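Local atomic coordinates of peroxisomal membrane protein LPX1 (Saccharomyces cerevisiae, PDB entry 2Y6U), a protein that hydrolyses acyl esters in the peroxisome, with esterase, lipase and phospholipase A activity, and has an alpha/beta hydrolase fold. Residues P159-P170 / K285-S295; N312-G320 / L332-H340. One frame throughout, in Å; residues are numbered along the deposited sequence.

Contact 1 (P159-P170 / K285-S295)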
loop_
_atom_site.group_PDB
_atom_site.type_symbol
_atom_site.label_atom_id
_atom_site.label_comp_id
_atom_site.label_asym_id
_atom_site.label_seq_id
_atom_site.Cartn_x
_atom_site.Cartn_y
_atom_site.Cartn_z
ATOM N N PRO A 159 3.771 -5.682 -4.773
ATOM C CA PRO A 159 4.010 -6.735 -5.668
ATOM C C PRO A 159 5.236 -7.609 -5.293
ATOM O O PRO A 159 5.641 -8.509 -6.062
ATOM C CB PRO A 159 4.273 -5.963 -7.005
ATOM C CG PRO A 159 4.946 -4.772 -6.616
ATOM C CD PRO A 159 4.165 -4.404 -5.374
ATOM N N ASN A 160 5.787 -7.449 -4.103
ATOM C CA ASN A 160 6.977 -8.212 -3.759
ATOM C C ASN A 160 6.676 -9.279 -2.720
ATOM O O ASN A 160 7.570 -9.891 -2.191
ATOM C CB ASN A 160 7.997 -7.220 -3.263
ATOM C CG ASN A 160 8.277 -6.165 -4.244
ATOM O OD1 ASN A 160 8.792 -6.467 -5.322
ATOM N ND2 ASN A 160 7.969 -4.851 -3.897
ATOM N N LEU A 161 5.404 -9.498 -2.390
ATOM C CA LEU A 161 5.044 -10.408 -1.339
ATOM C C LEU A 161 4.616 -11.784 -1.889
ATOM O O LEU A 161 5.190 -12.754 -1.455
ATOM C CB LEU A 161 3.952 -9.877 -0.452
ATOM C CG LEU A 161 3.468 -10.675 0.815
ATOM C CD1 LEU A 161 4.602 -10.804 1.771
ATOM C CD2 LEU A 161 2.173 -9.959 1.400
ATOM N N PHE A 162 3.552 -11.875 -2.653
ATOM C CA PHE A 162 3.050 -13.188 -3.067
ATOM C C PHE A 162 3.698 -13.635 -4.392
ATOM O O PHE A 162 3.696 -12.893 -5.359
ATOM C CB PHE A 162 1.505 -13.200 -3.099
ATOM C CG PHE A 162 0.901 -12.973 -1.781
ATOM C CD1 PHE A 162 0.986 -13.890 -0.787
ATOM C CD2 PHE A 162 0.110 -11.855 -1.566
ATOM C CE1 PHE A 162 0.446 -13.629 0.471
ATOM C CE2 PHE A 162 -0.472 -11.622 -0.311
ATOM C CZ PHE A 162 -0.303 -12.510 0.681
ATOM N N HIS A 163 4.140 -14.861 -4.452
ATOM C CA HIS A 163 4.735 -15.393 -5.648
ATOM C C HIS A 163 3.703 -16.097 -6.543
ATOM O O HIS A 163 3.972 -16.308 -7.694
ATOM C CB HIS A 163 5.797 -16.408 -5.224
ATOM C CG HIS A 163 6.860 -15.813 -4.367
ATOM N ND1 HIS A 163 6.794 -15.850 -2.984
ATOM C CD2 HIS A 163 7.971 -15.078 -4.682
ATOM C CE1 HIS A 163 7.846 -15.195 -2.484
ATOM N NE2 HIS A 163 8.570 -14.707 -3.489
ATOM N N LEU A 164 2.635 -16.573 -5.953
ATOM C CA LEU A 164 1.594 -17.367 -6.645
ATOM C C LEU A 164 0.229 -16.910 -6.111
ATOM O O LEU A 164 0.041 -16.768 -4.865
ATOM C CB LEU A 164 1.818 -18.843 -6.340
ATOM C CG LEU A 164 0.745 -19.794 -6.877
ATOM C CD1 LEU A 164 0.787 -19.756 -8.452
ATOM C CD2 LEU A 164 1.030 -21.220 -6.367
ATOM N N LEU A 165 -0.712 -16.630 -7.014
ATOM C CA LEU A 165 -2.094 -16.226 -6.682
ATOM C C LEU A 165 -2.999 -17.329 -7.133
ATOM O O LEU A 165 -2.841 -17.854 -8.276
ATOM C CB LEU A 165 -2.469 -14.949 -7.420
ATOM C CG LEU A 165 -1.998 -13.637 -6.802
ATOM C CD1 LEU A 165 -0.471 -13.440 -6.652
ATOM C CD2 LEU A 165 -2.708 -12.529 -7.614
ATOM N N ILE A 166 -3.930 -17.737 -6.284
ATOM C CA ILE A 166 -4.915 -18.726 -6.625
ATOM C C ILE A 166 -6.281 -18.076 -6.321
ATOM O O ILE A 166 -6.607 -17.735 -5.175
ATOM C CB ILE A 166 -4.775 -20.025 -5.830
ATOM C CG1 ILE A 166 -3.348 -20.605 -6.010
ATOM C CG2 ILE A 166 -5.920 -21.005 -6.282
ATOM C CD1 ILE A 166 -3.097 -21.931 -5.293
ATOM N N LEU A 167 -7.033 -17.813 -7.361
ATOM C CA LEU A 167 -8.284 -17.116 -7.270
ATOM C C LEU A 167 -9.403 -18.088 -7.525
ATOM O O LEU A 167 -9.484 -18.685 -8.621
ATOM C CB LEU A 167 -8.284 -15.995 -8.340
ATOM C CG LEU A 167 -7.054 -15.118 -8.481
ATOM C CD1 LEU A 167 -7.263 -14.101 -9.628
ATOM C CD2 LEU A 167 -6.714 -14.387 -7.181
ATOM N N ILE A 168 -10.302 -18.264 -6.560
ATOM C CA ILE A 168 -11.385 -19.216 -6.720
ATOM C C ILE A 168 -12.620 -18.337 -6.914
ATOM O O ILE A 168 -13.049 -17.619 -6.006
ATOM C CB ILE A 168 -11.548 -20.108 -5.519
ATOM C CG1 ILE A 168 -10.227 -20.873 -5.176
ATOM C CG2 ILE A 168 -12.770 -21.099 -5.759
ATOM C CD1 ILE A 168 -10.198 -21.372 -3.684
ATOM N N GLU A 169 -13.226 -18.387 -8.073
ATOM C CA GLU A 169 -14.393 -17.581 -8.360
ATOM C C GLU A 169 -14.289 -16.116 -7.955
ATOM O O GLU A 169 -15.161 -15.571 -7.212
ATOM C CB GLU A 169 -15.598 -18.201 -7.668
ATOM C CG GLU A 169 -16.087 -19.465 -8.303
ATOM C CD GLU A 169 -16.949 -19.171 -9.625
ATOM O OE1 GLU A 169 -17.761 -18.251 -9.589
ATOM O OE2 GLU A 169 -16.845 -19.905 -10.612
ATOM N N PRO A 170 -13.188 -15.454 -8.351
ATOM C CA PRO A 170 -13.011 -14.089 -7.992
ATOM C C PRO A 170 -14.175 -13.236 -8.565
ATOM O O PRO A 170 -14.622 -13.470 -9.690
ATOM C CB PRO A 170 -11.688 -13.691 -8.650
ATOM C CG PRO A 170 -11.568 -14.601 -9.794
ATOM C CD PRO A 170 -12.201 -15.918 -9.314
ATOM N N LYS A 285 2.512 -12.114 -11.682
ATOM C CA LYS A 285 2.675 -13.402 -11.045
ATOM C C LYS A 285 1.854 -14.482 -11.692
ATOM O O LYS A 285 0.767 -14.239 -12.171
ATOM C CB LYS A 285 2.214 -13.316 -9.563
ATOM C CG LYS A 285 2.846 -12.229 -8.772
ATOM C CD LYS A 285 4.397 -12.344 -8.663
ATOM C CE LYS A 285 5.019 -11.110 -8.004
ATOM N NZ LYS A 285 4.449 -10.829 -6.675
ATOM N N ARG A 286 2.338 -15.708 -11.613
ATOM C CA ARG A 286 1.512 -16.824 -11.958
ATOM C C ARG A 286 0.217 -16.771 -11.156
ATOM O O ARG A 286 0.252 -16.691 -9.933
ATOM C CB ARG A 286 2.277 -18.083 -11.557
ATOM C CG ARG A 286 1.453 -19.339 -11.761
ATOM C CD ARG A 286 1.585 -19.747 -13.103
ATOM N NE ARG A 286 1.152 -21.120 -13.477
ATOM C CZ ARG A 286 0.673 -21.432 -14.704
ATOM N NH1 ARG A 286 0.499 -20.496 -15.677
ATOM N NH2 ARG A 286 0.344 -22.703 -14.967
ATOM N N THR A 287 -0.912 -16.833 -11.853
ATOM C CA THR A 287 -2.225 -16.710 -11.289
ATOM C C THR A 287 -3.110 -17.831 -11.806
ATOM O O THR A 287 -3.272 -18.086 -13.091
ATOM C CB THR A 287 -2.787 -15.333 -11.683
ATOM O OG1 THR A 287 -1.926 -14.314 -11.205
ATOM C CG2 THR A 287 -4.215 -15.152 -11.073
ATOM N N ILE A 288 -3.575 -18.626 -10.875
ATOM C CA ILE A 288 -4.486 -19.718 -11.156
ATOM C C ILE A 288 -5.902 -19.214 -10.914
ATOM O O ILE A 288 -6.190 -18.657 -9.850
ATOM C CB ILE A 288 -4.232 -20.867 -10.178
ATOM C CG1 ILE A 288 -2.761 -21.237 -10.104
ATOM C CG2 ILE A 288 -5.131 -22.043 -10.494
ATOM C CD1 ILE A 288 -2.030 -21.570 -11.528
ATOM N N HIS A 289 -6.817 -19.483 -11.836
ATOM C CA HIS A 289 -8.171 -19.038 -11.737
ATOM C C HIS A 289 -8.998 -20.288 -11.737
ATOM O O HIS A 289 -8.969 -21.061 -12.683
ATOM C CB HIS A 289 -8.439 -18.170 -12.943
ATOM C CG HIS A 289 -9.780 -17.522 -12.968
ATOM N ND1 HIS A 289 -10.216 -16.822 -14.075
ATOM C CD2 HIS A 289 -10.784 -17.464 -12.047
ATOM C CE1 HIS A 289 -11.416 -16.353 -13.827
ATOM N NE2 HIS A 289 -11.776 -16.696 -12.599
ATOM N N ILE A 290 -9.647 -20.574 -10.613
ATOM C CA ILE A 290 -10.427 -21.763 -10.444
ATOM C C ILE A 290 -11.871 -21.318 -10.490
ATOM O O ILE A 290 -12.308 -20.426 -9.739
ATOM C CB ILE A 290 -10.136 -22.470 -9.132
ATOM C CG1 ILE A 290 -8.651 -22.865 -9.055
ATOM C CG2 ILE A 290 -11.095 -23.759 -8.941
ATOM C CD1 ILE A 290 -8.167 -23.531 -7.768
ATOM N N VAL A 291 -12.623 -21.907 -11.403
ATOM C CA VAL A 291 -14.040 -21.560 -11.547
ATOM C C VAL A 291 -14.872 -22.812 -11.454
ATOM O O VAL A 291 -14.429 -23.911 -11.769
ATOM C CB VAL A 291 -14.379 -20.777 -12.814
ATOM C CG1 VAL A 291 -13.477 -19.499 -13.012
ATOM C CG2 VAL A 291 -14.296 -21.689 -14.052
ATOM N N GLY A 292 -16.098 -22.653 -10.979
ATOM C CA GLY A 292 -17.106 -23.685 -11.013
ATOM C C GLY A 292 -17.786 -23.733 -12.416
ATOM O O GLY A 292 -18.224 -22.719 -12.915
ATOM N N ALA A 293 -17.897 -24.928 -13.036
ATOM C CA ALA A 293 -18.490 -25.021 -14.367
ATOM C C ALA A 293 -19.939 -24.568 -14.351
ATOM O O ALA A 293 -20.410 -24.078 -15.319
ATOM C CB ALA A 293 -18.484 -26.549 -14.925
ATOM N N ARG A 294 -20.680 -24.798 -13.280
ATOM C CA ARG A 294 -22.057 -24.402 -13.294
ATOM C C ARG A 294 -22.246 -22.974 -12.774
ATOM O O ARG A 294 -23.384 -22.554 -12.560
ATOM C CB ARG A 294 -22.900 -25.394 -12.515
ATOM C CG ARG A 294 -23.223 -26.627 -13.309
ATOM C CD ARG A 294 -23.932 -27.686 -12.481
ATOM N NE ARG A 294 -25.409 -27.792 -12.590
ATOM C CZ ARG A 294 -26.167 -27.802 -13.709
ATOM N NH1 ARG A 294 -25.669 -27.596 -14.924
ATOM N NH2 ARG A 294 -27.490 -27.954 -13.600
ATOM N N SER A 295 -21.172 -22.209 -12.545
ATOM C CA SER A 295 -21.356 -20.875 -11.928
ATOM C C SER A 295 -21.808 -19.794 -12.968
ATOM O O SER A 295 -21.157 -19.652 -13.970
ATOM C CB SER A 295 -20.022 -20.370 -11.368
ATOM O OG SER A 295 -20.247 -19.136 -10.708
HETATM O O HOH W 1 4.856 -16.002 -10.238
HETATM O O HOH W 2 -14.410 -15.976 -11.701
#

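Contact 2 (N312-G320 / L332-H340)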
loop_
_atom_site.group_PDB
_atom_site.type_symbol
_atom_site.label_atom_id
_atom_site.label_comp_id
_atom_site.label_asym_id
_atom_site.label_seq_id
_atom_site.Cartn_x
_atom_site.Cartn_y
_atom_site.Cartn_z
ATOM N N ASN A 312 0.356 -14.234 -16.933
ATOM C CA ASN A 312 0.731 -15.583 -16.581
ATOM C C ASN A 312 -0.452 -16.230 -15.937
ATOM O O ASN A 312 -0.639 -16.172 -14.725
ATOM C CB ASN A 312 1.978 -15.587 -15.659
ATOM C CG ASN A 312 2.601 -16.980 -15.468
ATOM O OD1 ASN A 312 2.047 -17.991 -15.976
ATOM N ND2 ASN A 312 3.733 -17.059 -14.754
ATOM N N TYR A 313 -1.302 -16.856 -16.746
ATOM C CA TYR A 313 -2.656 -17.204 -16.329
ATOM C C TYR A 313 -2.973 -18.660 -16.642
ATOM O O TYR A 313 -2.537 -19.187 -17.733
ATOM C CB TYR A 313 -3.594 -16.344 -17.151
ATOM C CG TYR A 313 -5.081 -16.612 -16.980
ATOM C CD1 TYR A 313 -5.800 -16.023 -15.997
ATOM C CD2 TYR A 313 -5.761 -17.549 -17.821
ATOM C CE1 TYR A 313 -7.093 -16.244 -15.814
ATOM C CE2 TYR A 313 -7.042 -17.753 -17.680
ATOM C CZ TYR A 313 -7.757 -17.119 -16.690
ATOM O OH TYR A 313 -9.100 -17.336 -16.576
ATOM N N HIS A 314 -3.665 -19.335 -15.708
ATOM C CA HIS A 314 -4.108 -20.692 -15.916
ATOM C C HIS A 314 -5.511 -20.830 -15.383
ATOM O O HIS A 314 -5.750 -20.502 -14.216
ATOM C CB HIS A 314 -3.220 -21.669 -15.176
ATOM C CG HIS A 314 -3.722 -23.099 -15.227
ATOM N ND1 HIS A 314 -3.243 -24.044 -16.119
ATOM C CD2 HIS A 314 -4.711 -23.721 -14.538
ATOM C CE1 HIS A 314 -3.853 -25.198 -15.909
ATOM N NE2 HIS A 314 -4.789 -25.019 -14.996
ATOM N N LEU A 315 -6.448 -21.343 -16.177
ATOM C CA LEU A 315 -7.811 -21.588 -15.736
ATOM C C LEU A 315 -7.965 -23.079 -15.384
ATOM O O LEU A 315 -7.517 -23.982 -16.149
ATOM C CB LEU A 315 -8.849 -21.251 -16.862
ATOM C CG LEU A 315 -10.341 -21.420 -16.433
ATOM C CD1 LEU A 315 -10.810 -20.251 -15.483
ATOM C CD2 LEU A 315 -11.177 -21.661 -17.700
ATOM N N ASP A 316 -8.637 -23.371 -14.241
ATOM C CA ASP A 316 -9.114 -24.725 -13.944
ATOM C C ASP A 316 -10.607 -24.673 -13.736
ATOM O O ASP A 316 -11.092 -23.814 -13.021
ATOM C CB ASP A 316 -8.637 -25.275 -12.615
ATOM C CG ASP A 316 -7.320 -25.781 -12.667
ATOM O OD1 ASP A 316 -7.020 -26.652 -13.556
ATOM O OD2 ASP A 316 -6.533 -25.212 -11.890
ATOM N N VAL A 317 -11.320 -25.550 -14.373
ATOM C CA VAL A 317 -12.800 -25.546 -14.300
ATOM C C VAL A 317 -13.161 -26.783 -13.447
ATOM O O VAL A 317 -12.731 -27.895 -13.758
ATOM C CB VAL A 317 -13.412 -25.608 -15.693
ATOM C CG1 VAL A 317 -14.921 -25.783 -15.683
ATOM C CG2 VAL A 317 -13.083 -24.306 -16.522
ATOM N N ILE A 318 -13.919 -26.575 -12.398
ATOM C CA ILE A 318 -14.330 -27.633 -11.535
ATOM C C ILE A 318 -15.621 -28.147 -12.037
ATOM O O ILE A 318 -16.623 -27.435 -12.013
ATOM C CB ILE A 318 -14.464 -27.155 -10.020
ATOM C CG1 ILE A 318 -13.209 -26.481 -9.460
ATOM C CG2 ILE A 318 -14.867 -28.378 -9.118
ATOM C CD1 ILE A 318 -11.943 -27.334 -9.538
ATOM N N PRO A 319 -15.652 -29.441 -12.504
ATOM C CA PRO A 319 -16.868 -29.912 -13.077
ATOM C C PRO A 319 -17.942 -29.931 -12.004
ATOM O O PRO A 319 -17.656 -30.257 -10.902
ATOM C CB PRO A 319 -16.535 -31.370 -13.575
ATOM C CG PRO A 319 -15.323 -31.735 -12.884
ATOM C CD PRO A 319 -14.631 -30.497 -12.379
ATOM N N GLY A 320 -19.148 -29.488 -12.360
ATOM C CA GLY A 320 -20.306 -29.374 -11.452
ATOM C C GLY A 320 -20.332 -28.232 -10.459
ATOM O O GLY A 320 -21.300 -28.110 -9.630
ATOM N N LEU A 332 -12.044 -31.314 -4.508
ATOM C CA LEU A 332 -11.625 -30.948 -5.886
ATOM C C LEU A 332 -10.795 -29.681 -5.919
ATOM O O LEU A 332 -9.780 -29.643 -6.595
ATOM C CB LEU A 332 -12.815 -30.839 -6.845
ATOM C CG LEU A 332 -13.559 -32.176 -7.078
ATOM C CD1 LEU A 332 -14.771 -31.973 -7.993
ATOM C CD2 LEU A 332 -12.626 -33.268 -7.628
ATOM N N VAL A 333 -11.198 -28.675 -5.144
ATOM C CA VAL A 333 -10.466 -27.434 -5.064
ATOM C C VAL A 333 -9.056 -27.639 -4.426
ATOM O O VAL A 333 -8.030 -27.173 -4.932
ATOM C CB VAL A 333 -11.253 -26.369 -4.314
ATOM C CG1 VAL A 333 -10.442 -25.033 -4.174
ATOM C CG2 VAL A 333 -12.604 -26.031 -5.050
ATOM N N ILE A 334 -9.013 -28.446 -3.386
ATOM C CA ILE A 334 -7.761 -28.721 -2.723
ATOM C C ILE A 334 -6.778 -29.445 -3.642
ATOM O O ILE A 334 -5.558 -29.130 -3.691
ATOM C CB ILE A 334 -8.030 -29.507 -1.458
ATOM C CG1 ILE A 334 -8.691 -28.613 -0.423
ATOM C CG2 ILE A 334 -6.745 -30.175 -0.894
ATOM C CD1 ILE A 334 -9.422 -29.418 0.725
ATOM N N GLU A 335 -7.319 -30.374 -4.426
ATOM C CA GLU A 335 -6.460 -31.118 -5.351
ATOM C C GLU A 335 -5.841 -30.200 -6.332
ATOM O O GLU A 335 -4.657 -30.338 -6.600
ATOM C CB GLU A 335 -7.180 -32.261 -6.059
ATOM C CG GLU A 335 -6.289 -32.974 -7.020
ATOM C CD GLU A 335 -6.167 -32.280 -8.439
ATOM O OE1 GLU A 335 -7.060 -31.465 -8.841
ATOM O OE2 GLU A 335 -5.180 -32.586 -9.169
ATOM N N ARG A 336 -6.585 -29.183 -6.784
ATOM C CA ARG A 336 -5.987 -28.179 -7.621
ATOM C C ARG A 336 -4.960 -27.286 -6.956
ATOM O O ARG A 336 -3.914 -27.023 -7.518
ATOM C CB ARG A 336 -7.030 -27.282 -8.306
ATOM C CG ARG A 336 -7.990 -28.007 -9.175
ATOM C CD ARG A 336 -7.377 -28.225 -10.573
ATOM N NE ARG A 336 -6.548 -29.387 -10.637
ATOM C CZ ARG A 336 -5.586 -29.604 -11.536
ATOM N NH1 ARG A 336 -5.280 -28.754 -12.591
ATOM N NH2 ARG A 336 -4.945 -30.741 -11.406
ATOM N N ILE A 337 -5.283 -26.788 -5.800
ATOM C CA ILE A 337 -4.382 -25.925 -5.086
ATOM C C ILE A 337 -3.039 -26.705 -4.850
ATOM O O ILE A 337 -1.930 -26.193 -5.144
ATOM C CB ILE A 337 -4.970 -25.544 -3.739
ATOM C CG1 ILE A 337 -6.182 -24.595 -3.882
ATOM C CG2 ILE A 337 -3.852 -25.009 -2.806
ATOM C CD1 ILE A 337 -6.957 -24.255 -2.584
ATOM N N ASN A 338 -3.132 -27.966 -4.445
ATOM C CA ASN A 338 -1.903 -28.743 -4.195
ATOM C C ASN A 338 -1.090 -28.943 -5.475
ATOM O O ASN A 338 0.141 -28.881 -5.478
ATOM C CB ASN A 338 -2.234 -30.084 -3.557
ATOM C CG ASN A 338 -2.723 -29.933 -2.115
ATOM O OD1 ASN A 338 -2.575 -28.825 -1.517
ATOM N ND2 ASN A 338 -3.340 -30.976 -1.584
ATOM N N HIS A 339 -1.797 -29.273 -6.561
ATOM C CA HIS A 339 -1.160 -29.465 -7.830
ATOM C C HIS A 339 -0.381 -28.221 -8.210
ATOM O O HIS A 339 0.826 -28.267 -8.558
ATOM C CB HIS A 339 -2.238 -29.784 -8.931
ATOM C CG HIS A 339 -1.682 -29.737 -10.313
ATOM N ND1 HIS A 339 -0.874 -30.737 -10.806
ATOM C CD2 HIS A 339 -1.776 -28.799 -11.299
ATOM C CE1 HIS A 339 -0.530 -30.447 -12.051
ATOM N NE2 HIS A 339 -1.034 -29.264 -12.360
ATOM N N HIS A 340 -1.049 -27.078 -8.141
ATOM C CA HIS A 340 -0.409 -25.862 -8.627
ATOM C C HIS A 340 0.714 -25.413 -7.748
ATOM O O HIS A 340 1.731 -24.925 -8.228
ATOM C CB HIS A 340 -1.403 -24.741 -8.879
ATOM C CG HIS A 340 -2.286 -25.000 -10.033
ATOM N ND1 HIS A 340 -1.812 -25.122 -11.325
ATOM C CD2 HIS A 340 -3.606 -25.281 -10.073
ATOM C CE1 HIS A 340 -2.831 -25.433 -12.118
ATOM N NE2 HIS A 340 -3.936 -25.500 -11.384
#

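Contact 1 (P159-P170 / K285-S295)
The imidazole of His289 has the carbonyl oxygen of Leu167 at its edge, near the ring plane, while Pro170 meets the ring obliquely, its CD 3.4 Å from His289 NE2. A water lying in the ring plane joins that NE2 to Pro170 O, and on the other nitrogen ND1 is bonded to Tyr313, so the ring's rotation is fixed. The second flat group, the carboxylate of Glu169, is held through both oxygens: Ser295 OG donates to OE1 from above the plane (2.9 Å), and Gly292 N reaches OE2 on its anti side (2.9 Å). A bend at chi2 (-78°) folds the chain back to bring this about. With an alanine here, both acceptors go, which would probably leave Gly292 N, the Ser295 hydroxyl and His323, which also bonds OE1, without this mate. Strands 164-168 and 286-292 run parallel, joined by nearly straight bonds such as Leu167 N to Ile288 O (2.8 Å). On one face the side chains of Ile166 and Ile290 cross, CG2 of Ile166 3.7 Å from CD1 of Ile290; on the other, Leu167 CD1 meets Thr287 CG2 at 3.5 Å. Such parallel strands form the core of an alpha/beta hydrolase sheet, and Glu169, just after strand 164-168 and near the probable nucleophile elbow at Ser145, is probably the acid of a catalytic triad, as in other alpha/beta hydrolases.

Contact 2 (N312-G320 / L332-H340)
His340 sets the edge of its imidazole against the face of His314, an edge-to-face pair with ring centroids 4.7 Å apart and planes at 61°. CE1 of His340 does the touching, displaced toward the rim of the His314 ring. Both histidines also converge on the carboxylate of Asp316, but by different routes. His340 NE2 donates to the syn lone pair of OD2 at 2.7 Å, its ring turned 42° from the carboxylate. His314 NE2 instead comes from above the carboxylate plane to Asp316 OD1 (3.1 Å), with that oxygen lying in its own ring plane. Arg336 NH1 approaches the same OD1 from the opposite face, 2.9 Å away, in a salt bridge whose guanidinium stands almost perpendicular (86°) to the carboxylate. Three donors thus fix the rotation of this buried acid, and their proximity would probably favour its charged form. The arginine is steered as well: bends at chi2 and chi3 curl its chain past Asp316, and it grips the Glu335 carboxylate side-on with NE and NH2, one nitrogen to each oxygen, both bonds in the guanidinium plane. Farther along the strand the contact turns apolar. Ile318 and Leu332 slide past each other in opposite directions, CG2 of Ile318 to CD1 of Leu332 at 3.8 Å, and Ile318 CD1 rests on Arg336 CG (4.0 Å). This joins the last strand of the central sheet, 313-318, to helix 330-347, whose segment 332-340 runs back nearly antiparallel over the strand, the strand-and-helix layering of an alpha/beta hydrolase.

In the fold
Contacts 1 and 2 lie with their centres about 9 Å apart and share one sheet, because strand 286-292 of contact 1 is the immediate neighbour of strand 313-318 of contact 2. A probable backbone hydrogen bond from Ile318 N to Val291 O (2.8 Å) joins them. On the face covered by helix 330-347, Ile290 CG2 packs on Ile318 CG1 at 3.5 Å, and His340 also touches Ile288. The chain between the two segments of contact 2 carries His323, the probable catalytic histidine, which bonds Glu169 of contact 1.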